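PDB 2OXB: beta-fructofuranosidase, insoluble isoenzyme CWINV1, which hydrolyses terminal non-reducing beta-D-fructofuranoside residues, using sucrose and 1-kestose and, less readily, neokestose and levan as substrates. Local coordinates for residues L85-I97 with Q102-S114. The protein carries 1 engineered substitution. Sequence-based numbering, arbitrary orientation.
With NAG (2-acetamido-2-deoxy-beta-D-glucopyranose), chain D.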
ATOM      1  N   LEU A  85     -12.563 -19.752  -6.804  1.00 29.10           N
ATOM      2  CA  LEU A  85     -13.645 -20.708  -6.593  1.00 31.29           C
ATOM      3  C   LEU A  85     -13.107 -22.022  -6.005  1.00 32.73           C
ATOM      4  O   LEU A  85     -12.011 -22.459  -6.363  1.00 33.20           O
ATOM      5  CB  LEU A  85     -14.398 -20.985  -7.912  1.00 30.38           C
ATOM      6  CG  LEU A  85     -15.493 -20.053  -8.495  1.00 29.26           C
ATOM      7  CD1 LEU A  85     -16.478 -19.624  -7.408  1.00 27.63           C
ATOM      8  CD2 LEU A  85     -14.880 -18.846  -9.131  1.00 29.02           C
ATOM      9  N   PRO A  86     -13.876 -22.664  -5.094  1.00 34.39           N
ATOM     10  CA  PRO A  86     -13.536 -23.924  -4.416  1.00 35.61           C
ATOM     11  C   PRO A  86     -13.316 -25.090  -5.360  1.00 35.83           C
ATOM     12  O   PRO A  86     -13.761 -26.204  -5.089  1.00 37.83           O
ATOM     13  CB  PRO A  86     -14.739 -24.161  -3.519  1.00 35.34           C
ATOM     14  CG  PRO A  86     -15.843 -23.678  -4.371  1.00 35.69           C
ATOM     15  CD  PRO A  86     -15.290 -22.337  -4.844  1.00 36.05           C
ATOM     16  N   ASN A  87     -12.639 -24.816  -6.467  1.00 34.89           N
ATOM     17  CA  ASN A  87     -12.339 -25.828  -7.453  1.00 34.63           C
ATOM     18  C   ASN A  87     -11.151 -25.376  -8.273  1.00 35.21           C
ATOM     19  O   ASN A  87     -10.618 -26.129  -9.085  1.00 35.80           O
ATOM     20  CB  ASN A  87     -13.566 -26.113  -8.340  1.00 35.42           C
ATOM     21  CG  ASN A  87     -14.345 -24.854  -8.716  1.00 36.08           C
ATOM     22  OD1 ASN A  87     -14.574 -23.981  -7.883  1.00 37.33           O
ATOM     23  ND2 ASN A  87     -14.778 -24.773  -9.970  1.00 33.58           N
ATOM     24  N   GLY A  88     -10.714 -24.143  -8.031  1.00 36.43           N
ATOM     25  CA  GLY A  88      -9.570 -23.606  -8.756  1.00 36.43           C
ATOM     26  C   GLY A  88      -9.936 -22.678  -9.907  1.00 35.48           C
ATOM     27  O   GLY A  88      -9.090 -22.347 -10.735  1.00 36.83           O
ATOM     28  N   LYS A  89     -11.197 -22.264  -9.966  1.00 33.63           N
ATOM     29  CA  LYS A  89     -11.662 -21.368 -11.009  1.00 31.43           C
ATOM     30  C   LYS A  89     -11.591 -19.931 -10.488  1.00 31.30           C
ATOM     31  O   LYS A  89     -11.926 -19.667  -9.340  1.00 31.50           O
ATOM     32  CB  LYS A  89     -13.093 -21.751 -11.416  1.00 31.02           C
ATOM     33  CG  LYS A  89     -13.973 -20.620 -11.940  1.00 31.06           C
ATOM     34  CD  LYS A  89     -13.372 -19.910 -13.143  1.00 29.23           C
ATOM     35  CE  LYS A  89     -14.298 -18.820 -13.619  1.00 26.49           C
ATOM     36  NZ  LYS A  89     -15.600 -19.392 -14.092  1.00 25.72           N
ATOM     37  N   PRO A  90     -11.095 -18.993 -11.315  1.00 32.12           N
ATOM     38  CA  PRO A  90     -10.986 -17.582 -10.922  1.00 33.14           C
ATOM     39  C   PRO A  90     -11.959 -16.667 -11.668  1.00 34.17           C
ATOM     40  O   PRO A  90     -11.865 -16.525 -12.880  1.00 36.86           O
ATOM     41  CB  PRO A  90      -9.540 -17.260 -11.262  1.00 31.93           C
ATOM     42  CG  PRO A  90      -9.377 -17.974 -12.564  1.00 31.45           C
ATOM     43  CD  PRO A  90     -10.109 -19.300 -12.370  1.00 31.95           C
ATOM     44  N   VAL A  91     -12.893 -16.052 -10.949  1.00 33.28           N
ATOM     45  CA  VAL A  91     -13.853 -15.143 -11.580  1.00 33.73           C
ATOM     46  C   VAL A  91     -13.496 -13.701 -11.237  1.00 31.73           C
ATOM     47  O   VAL A  91     -12.416 -13.444 -10.716  1.00 34.35           O
ATOM     48  CB  VAL A  91     -15.296 -15.415 -11.098  1.00 35.36           C
ATOM     49  CG1 VAL A  91     -15.798 -16.724 -11.662  1.00 36.79           C
ATOM     50  CG2 VAL A  91     -15.330 -15.466  -9.576  1.00 38.44           C
ATOM     51  N   ILE A  92     -14.393 -12.762 -11.529  1.00 28.78           N
ATOM     52  CA  ILE A  92     -14.151 -11.347 -11.208  1.00 25.87           C
ATOM     53  C   ILE A  92     -15.431 -10.575 -10.898  1.00 24.61           C
ATOM     54  O   ILE A  92     -16.484 -10.814 -11.484  1.00 25.14           O
ATOM     55  CB  ILE A  92     -13.373 -10.597 -12.351  1.00 23.85           C
ATOM     56  CG1 ILE A  92     -11.876 -10.914 -12.258  1.00 18.56           C
ATOM     57  CG2 ILE A  92     -13.594  -9.085 -12.248  1.00 21.04           C
ATOM     58  CD1 ILE A  92     -11.038 -10.313 -13.352  1.00 14.60           C
ATOM     59  N   LEU A  93     -15.325  -9.655  -9.949  1.00 23.02           N
ATOM     60  CA  LEU A  93     -16.446  -8.818  -9.558  1.00 21.74           C
ATOM     61  C   LEU A  93     -15.996  -7.374  -9.750  1.00 22.28           C
ATOM     62  O   LEU A  93     -15.173  -6.870  -8.990  1.00 21.33           O
ATOM     63  CB  LEU A  93     -16.824  -9.088  -8.097  1.00 20.91           C
ATOM     64  CG  LEU A  93     -17.689 -10.331  -7.826  1.00 22.48           C
ATOM     65  CD1 LEU A  93     -16.985 -11.574  -8.335  1.00 25.18           C
ATOM     66  CD2 LEU A  93     -17.978 -10.462  -6.332  1.00 22.92           C
ATOM     67  N   TYR A  94     -16.500  -6.716 -10.789  1.00 24.04           N
ATOM     68  CA  TYR A  94     -16.112  -5.332 -11.035  1.00 25.16           C
ATOM     69  C   TYR A  94     -17.329  -4.424 -11.215  1.00 26.13           C
ATOM     70  O   TYR A  94     -18.404  -4.870 -11.637  1.00 26.38           O
ATOM     71  CB  TYR A  94     -15.211  -5.232 -12.268  1.00 23.72           C
ATOM     72  CG  TYR A  94     -15.961  -5.227 -13.573  1.00 25.26           C
ATOM     73  CD1 TYR A  94     -16.321  -4.037 -14.191  1.00 24.98           C
ATOM     74  CD2 TYR A  94     -16.324  -6.419 -14.184  1.00 27.38           C
ATOM     75  CE1 TYR A  94     -17.023  -4.035 -15.389  1.00 25.30           C
ATOM     76  CE2 TYR A  94     -17.026  -6.424 -15.377  1.00 28.32           C
ATOM     77  CZ  TYR A  94     -17.372  -5.229 -15.975  1.00 26.72           C
ATOM     78  OH  TYR A  94     -18.064  -5.256 -17.167  1.00 29.10           O
ATOM     79  N   THR A  95     -17.129  -3.150 -10.884  1.00 25.88           N
ATOM     80  CA  THR A  95     -18.148  -2.110 -10.972  1.00 24.19           C
ATOM     81  C   THR A  95     -18.154  -1.439 -12.341  1.00 22.11           C
ATOM     82  O   THR A  95     -17.198  -0.768 -12.715  1.00 20.07           O
ATOM     83  CB  THR A  95     -17.904  -0.981  -9.921  1.00 25.96           C
ATOM     84  OG1 THR A  95     -17.678  -1.551  -8.625  1.00 26.71           O
ATOM     85  CG2 THR A  95     -19.116  -0.038  -9.849  1.00 28.33           C
ATOM     86  N   GLY A  96     -19.241  -1.616 -13.083  1.00 23.00           N
ATOM     87  CA  GLY A  96     -19.355  -0.979 -14.381  1.00 22.80           C
ATOM     88  C   GLY A  96     -20.342   0.180 -14.296  1.00 23.12           C
ATOM     89  O   GLY A  96     -21.124   0.274 -13.351  1.00 23.75           O
ATOM     90  N   ILE A  97     -20.315   1.075 -15.273  1.00 22.90           N
ATOM     91  CA  ILE A  97     -21.238   2.201 -15.268  1.00 22.74           C
ATOM     92  C   ILE A  97     -22.175   2.006 -16.455  1.00 23.60           C
ATOM     93  O   ILE A  97     -21.729   2.041 -17.604  1.00 23.38           O
ATOM     94  CB  ILE A  97     -20.487   3.549 -15.426  1.00 23.40           C
ATOM     95  CG1 ILE A  97     -19.148   3.504 -14.685  1.00 24.65           C
ATOM     96  CG2 ILE A  97     -21.351   4.692 -14.893  1.00 20.55           C
ATOM     97  CD1 ILE A  97     -19.272   3.208 -13.188  1.00 26.90           C
ATOM     98  N   GLN A 102     -24.750   4.979 -13.413  1.00 29.61           N
ATOM     99  CA  GLN A 102     -25.061   4.508 -12.063  1.00 28.43           C
ATOM    100  C   GLN A 102     -24.268   3.238 -11.760  1.00 27.50           C
ATOM    101  O   GLN A 102     -24.373   2.232 -12.461  1.00 28.83           O
ATOM    102  CB  GLN A 102     -26.570   4.264 -11.898  1.00 27.74           C
ATOM    103  CG  GLN A 102     -27.035   2.832 -12.124  1.00 27.57           C
ATOM    104  CD  GLN A 102     -28.555   2.689 -12.106  1.00 26.11           C
ATOM    105  OE1 GLN A 102     -29.241   3.303 -11.289  1.00 26.35           O
ATOM    106  NE2 GLN A 102     -29.078   1.860 -12.998  1.00 24.42           N
ATOM    107  N   GLN A 103     -23.462   3.306 -10.709  1.00 25.59           N
ATOM    108  CA  GLN A 103     -22.608   2.198 -10.307  1.00 24.99           C
ATOM    109  C   GLN A 103     -23.245   0.850 -10.043  1.00 24.95           C
ATOM    110  O   GLN A 103     -23.771   0.588  -8.954  1.00 24.79           O
ATOM    111  CB  GLN A 103     -21.794   2.602  -9.093  1.00 23.19           C
ATOM    112  CG  GLN A 103     -20.747   3.604  -9.433  1.00 22.09           C
ATOM    113  CD  GLN A 103     -20.400   4.438  -8.255  1.00 23.27           C
ATOM    114  OE1 GLN A 103     -20.341   3.934  -7.132  1.00 24.94           O
ATOM    115  NE2 GLN A 103     -20.151   5.725  -8.486  1.00 21.57           N
ATOM    116  N   VAL A 104     -23.156  -0.013 -11.051  1.00 24.06           N
ATOM    117  CA  VAL A 104     -23.689  -1.362 -10.964  1.00 25.24           C
ATOM    118  C   VAL A 104     -22.537  -2.350 -10.808  1.00 25.53           C
ATOM    119  O   VAL A 104     -21.389  -2.036 -11.113  1.00 24.38           O
ATOM    120  CB  VAL A 104     -24.497  -1.730 -12.229  1.00 25.15           C
ATOM    121  CG1 VAL A 104     -25.770  -0.922 -12.283  1.00 26.26           C
ATOM    122  CG2 VAL A 104     -23.664  -1.468 -13.470  1.00 26.85           C
ATOM    123  N   GLN A 105     -22.861  -3.540 -10.320  1.00 27.69           N
ATOM    124  CA  GLN A 105     -21.882  -4.592 -10.116  1.00 28.56           C
ATOM    125  C   GLN A 105     -22.075  -5.694 -11.121  1.00 29.06           C
ATOM    126  O   GLN A 105     -23.172  -6.233 -11.252  1.00 27.66           O
ATOM    127  CB  GLN A 105     -22.009  -5.174  -8.715  1.00 29.85           C
ATOM    128  CG  GLN A 105     -21.808  -4.139  -7.663  1.00 32.64           C
ATOM    129  CD  GLN A 105     -20.503  -3.400  -7.855  1.00 34.88           C
ATOM    130  OE1 GLN A 105     -20.357  -2.263  -7.414  1.00 37.46           O
ATOM    131  NE2 GLN A 105     -19.537  -4.047  -8.512  1.00 32.62           N
ATOM    132  N   ASN A 106     -20.982  -6.031 -11.800  1.00 29.81           N
ATOM    133  CA  ASN A 106     -20.970  -7.052 -12.830  1.00 31.62           C
ATOM    134  C   ASN A 106     -19.953  -8.126 -12.545  1.00 33.97           C
ATOM    135  O   ASN A 106     -18.980  -7.882 -11.835  1.00 35.94           O
ATOM    136  CB  ASN A 106     -20.643  -6.400 -14.162  1.00 29.93           C
ATOM    137  CG  ASN A 106     -21.537  -5.231 -14.441  1.00 28.71           C
ATOM    138  OD1 ASN A 106     -22.755  -5.380 -14.489  1.00 26.19           O
ATOM    139  ND2 ASN A 106     -20.948  -4.053 -14.609  1.00 30.52           N
ATOM    140  N   ILE A 107     -20.175  -9.305 -13.122  1.00 35.63           N
ATOM    141  CA  ILE A 107     -19.269 -10.439 -12.957  1.00 37.54           C
ATOM    142  C   ILE A 107     -18.662 -10.817 -14.314  1.00 39.37           C
ATOM    143  O   ILE A 107     -19.282 -10.608 -15.359  1.00 40.00           O
ATOM    144  CB  ILE A 107     -20.016 -11.663 -12.353  1.00 37.23           C
ATOM    145  CG1 ILE A 107     -19.019 -12.750 -11.947  1.00 37.84           C
ATOM    146  CG2 ILE A 107     -20.997 -12.231 -13.355  1.00 37.27           C
ATOM    147  CD1 ILE A 107     -19.656 -13.968 -11.263  1.00 36.38           C
ATOM    148  N   ALA A 108     -17.445 -11.365 -14.288  1.00 41.41           N
ATOM    149  CA  ALA A 108     -16.732 -11.777 -15.503  1.00 42.29           C
ATOM    150  C   ALA A 108     -15.859 -13.036 -15.318  1.00 43.34           C
ATOM    151  O   ALA A 108     -14.978 -13.067 -14.462  1.00 43.49           O
ATOM    152  CB  ALA A 108     -15.862 -10.621 -16.004  1.00 41.26           C
ATOM    153  N   GLU A 109     -16.103 -14.061 -16.133  1.00 44.97           N
ATOM    154  CA  GLU A 109     -15.333 -15.307 -16.082  1.00 46.99           C
ATOM    155  C   GLU A 109     -14.403 -15.365 -17.298  1.00 48.42           C
ATOM    156  O   GLU A 109     -14.616 -14.648 -18.279  1.00 47.03           O
ATOM    157  CB  GLU A 109     -16.273 -16.513 -16.104  1.00 48.15           C
ATOM    158  CG  GLU A 109     -17.123 -16.604 -17.368  1.00 51.00           C
ATOM    159  CD  GLU A 109     -18.102 -17.758 -17.331  1.00 51.09           C
ATOM    160  OE1 GLU A 109     -17.668 -18.894 -17.052  1.00 52.85           O
ATOM    161  OE2 GLU A 109     -19.302 -17.528 -17.584  1.00 50.64           O
ATOM    162  N   PRO A 110     -13.354 -16.212 -17.245  1.00 50.47           N
ATOM    163  CA  PRO A 110     -12.385 -16.365 -18.343  1.00 52.13           C
ATOM    164  C   PRO A 110     -12.907 -17.214 -19.516  1.00 53.64           C
ATOM    165  O   PRO A 110     -13.848 -17.988 -19.353  1.00 52.67           O
ATOM    166  CB  PRO A 110     -11.193 -17.010 -17.647  1.00 51.36           C
ATOM    167  CG  PRO A 110     -11.851 -17.869 -16.624  1.00 50.28           C
ATOM    168  CD  PRO A 110     -12.885 -16.936 -16.049  1.00 50.19           C
ATOM    169  N   LYS A 111     -12.293 -17.060 -20.690  1.00 55.59           N
ATOM    170  CA  LYS A 111     -12.691 -17.805 -21.891  1.00 58.30           C
ATOM    171  C   LYS A 111     -12.029 -19.179 -21.983  1.00 59.82           C
ATOM    172  O   LYS A 111     -12.618 -20.193 -21.591  1.00 60.83           O
ATOM    173  CB  LYS A 111     -12.362 -17.005 -23.156  1.00 58.85           C
ATOM    174  CG  LYS A 111     -13.270 -15.811 -23.381  1.00 60.90           C
ATOM    175  CD  LYS A 111     -13.135 -15.258 -24.792  1.00 61.86           C
ATOM    176  CE  LYS A 111     -14.234 -14.240 -25.095  1.00 63.14           C
ATOM    177  NZ  LYS A 111     -14.197 -13.059 -24.184  1.00 64.06           N
ATOM    178  N   ASN A 112     -10.815 -19.217 -22.528  1.00 59.70           N
ATOM    179  CA  ASN A 112     -10.075 -20.466 -22.639  1.00 59.36           C
ATOM    180  C   ASN A 112      -9.690 -20.876 -21.218  1.00 59.34           C
ATOM    181  O   ASN A 112      -8.692 -20.408 -20.677  1.00 59.32           O
ATOM    182  CB  ASN A 112      -8.822 -20.258 -23.489  1.00 60.35           C
ATOM    183  CG  ASN A 112      -9.133 -20.103 -24.973  1.00 61.71           C
ATOM    184  OD1 ASN A 112     -10.151 -19.516 -25.358  1.00 60.02           O
ATOM    185  ND2 ASN A 112      -8.232 -20.609 -25.810  1.00 63.85           N
ATOM    186  N   LEU A 113     -10.504 -21.744 -20.621  1.00 59.33           N
ATOM    187  CA  LEU A 113     -10.302 -22.229 -19.255  1.00 58.51           C
ATOM    188  C   LEU A 113      -8.982 -22.971 -19.016  1.00 59.17           C
ATOM    189  O   LEU A 113      -8.616 -23.258 -17.872  1.00 58.76           O
ATOM    190  CB  LEU A 113     -11.480 -23.123 -18.843  1.00 57.16           C
ATOM    191  CG  LEU A 113     -12.040 -24.176 -19.810  1.00 55.81           C
ATOM    192  CD1 LEU A 113     -12.771 -23.492 -20.952  1.00 54.19           C
ATOM    193  CD2 LEU A 113     -10.919 -25.066 -20.335  1.00 56.06           C
ATOM    194  N   SER A 114      -8.277 -23.290 -20.094  1.00 58.84           N
ATOM    195  CA  SER A 114      -7.009 -23.987 -19.978  1.00 58.35           C
ATOM    196  C   SER A 114      -5.834 -23.026 -20.224  1.00 57.64           C
ATOM    197  O   SER A 114      -4.684 -23.353 -19.924  1.00 57.42           O
ATOM    198  CB  SER A 114      -6.971 -25.167 -20.958  1.00 59.12           C
ATOM    199  OG  SER A 114      -8.006 -26.097 -20.679  1.00 58.78           O
TER
HETATM  200  C1  NAG D 670      -8.299 -21.999 -26.225  1.00 66.22           C
HETATM  201  C2  NAG D 670      -6.893 -22.476 -26.610  1.00 66.59           C
HETATM  202  C3  NAG D 670      -6.859 -23.984 -26.920  1.00 66.64           C
HETATM  203  C4  NAG D 670      -7.613 -24.811 -25.882  1.00 67.07           C
HETATM  204  C5  NAG D 670      -8.983 -24.200 -25.600  1.00 66.28           C
HETATM  205  C6  NAG D 670      -9.688 -24.926 -24.477  1.00 65.43           C
HETATM  206  C7  NAG D 670      -5.218 -21.891 -28.232  1.00 67.80           C
HETATM  207  C8  NAG D 670      -5.005 -22.905 -29.351  1.00 66.29           C
HETATM  208  N2  NAG D 670      -6.456 -21.742 -27.779  1.00 67.16           N
HETATM  209  O3  NAG D 670      -5.509 -24.425 -26.963  1.00 65.34           O
HETATM  210  O4  NAG D 670      -7.774 -26.135 -26.361  1.00 68.17           O
HETATM  211  O5  NAG D 670      -8.838 -22.827 -25.185  1.00 67.44           O
HETATM  212  O6  NAG D 670     -10.390 -26.056 -24.970  1.00 65.50           O
HETATM  213  O7  NAG D 670      -4.266 -21.252 -27.783  1.00 67.72           O
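Tyr94 and Asn106 face each other as a hydrogen-bonded antiparallel pair, Tyr94 N donating to Asn106 O at 2.9 Å and Asn106 N to Tyr94 O at 2.8 Å. Their side chains also meet: Asn106 CB sits over one face of the phenol ring, 4.2 Å from its centroid, a CH-pi contact, while Ala108 CB lies at the ring edge. With chi1 at 81°, Tyr94 CG stands between its own backbone N and carbonyl carbon, and this swings the ring beside the partner strand. The Asn106 amide is inclined 56° to the ring, and its ND2 bonds to Phe72 O, which helps fix its rotation; the Tyr94 hydroxyl has a weak bond to Asp73. Replacing Tyr94 with alanine would probably deprive Asn106 CB and Ala108 CB of their aromatic partner and open a gap next to Ile66. Two further bonds join Gly96 and Val104, and Ala108 N donates to Ile92 O at 3.0 Å.

On the opposite face, Thr95 CG2 packs against Gln103 CB at 3.8 Å. Thr95 OG1, anti to its carbonyl carbon (chi1 -49°), accepts from the backbone N of Asp145, a substrate-binding residue, and Gln103 OE1 bonds to Phe143 N. Where the two segments begin to separate, Lys89, bent along its chain, brings CE to 3.4 Å from Pro110 CD and NZ to 3.6 Å from Glu109 OE1, a long salt bridge.

Strands 93-97 and 103-110 form a beta hairpin, the two middle strands of a four-stranded antiparallel blade in the five-bladed propeller of glycosyl hydrolase family 32. Strand 77-81 pairs with the first, bringing substrate-binding Trp78 against Thr95 and Gln103; strand 121-123 flanks the second, and strand 60-66 supplies Ile66 to Tyr94 and Ala108.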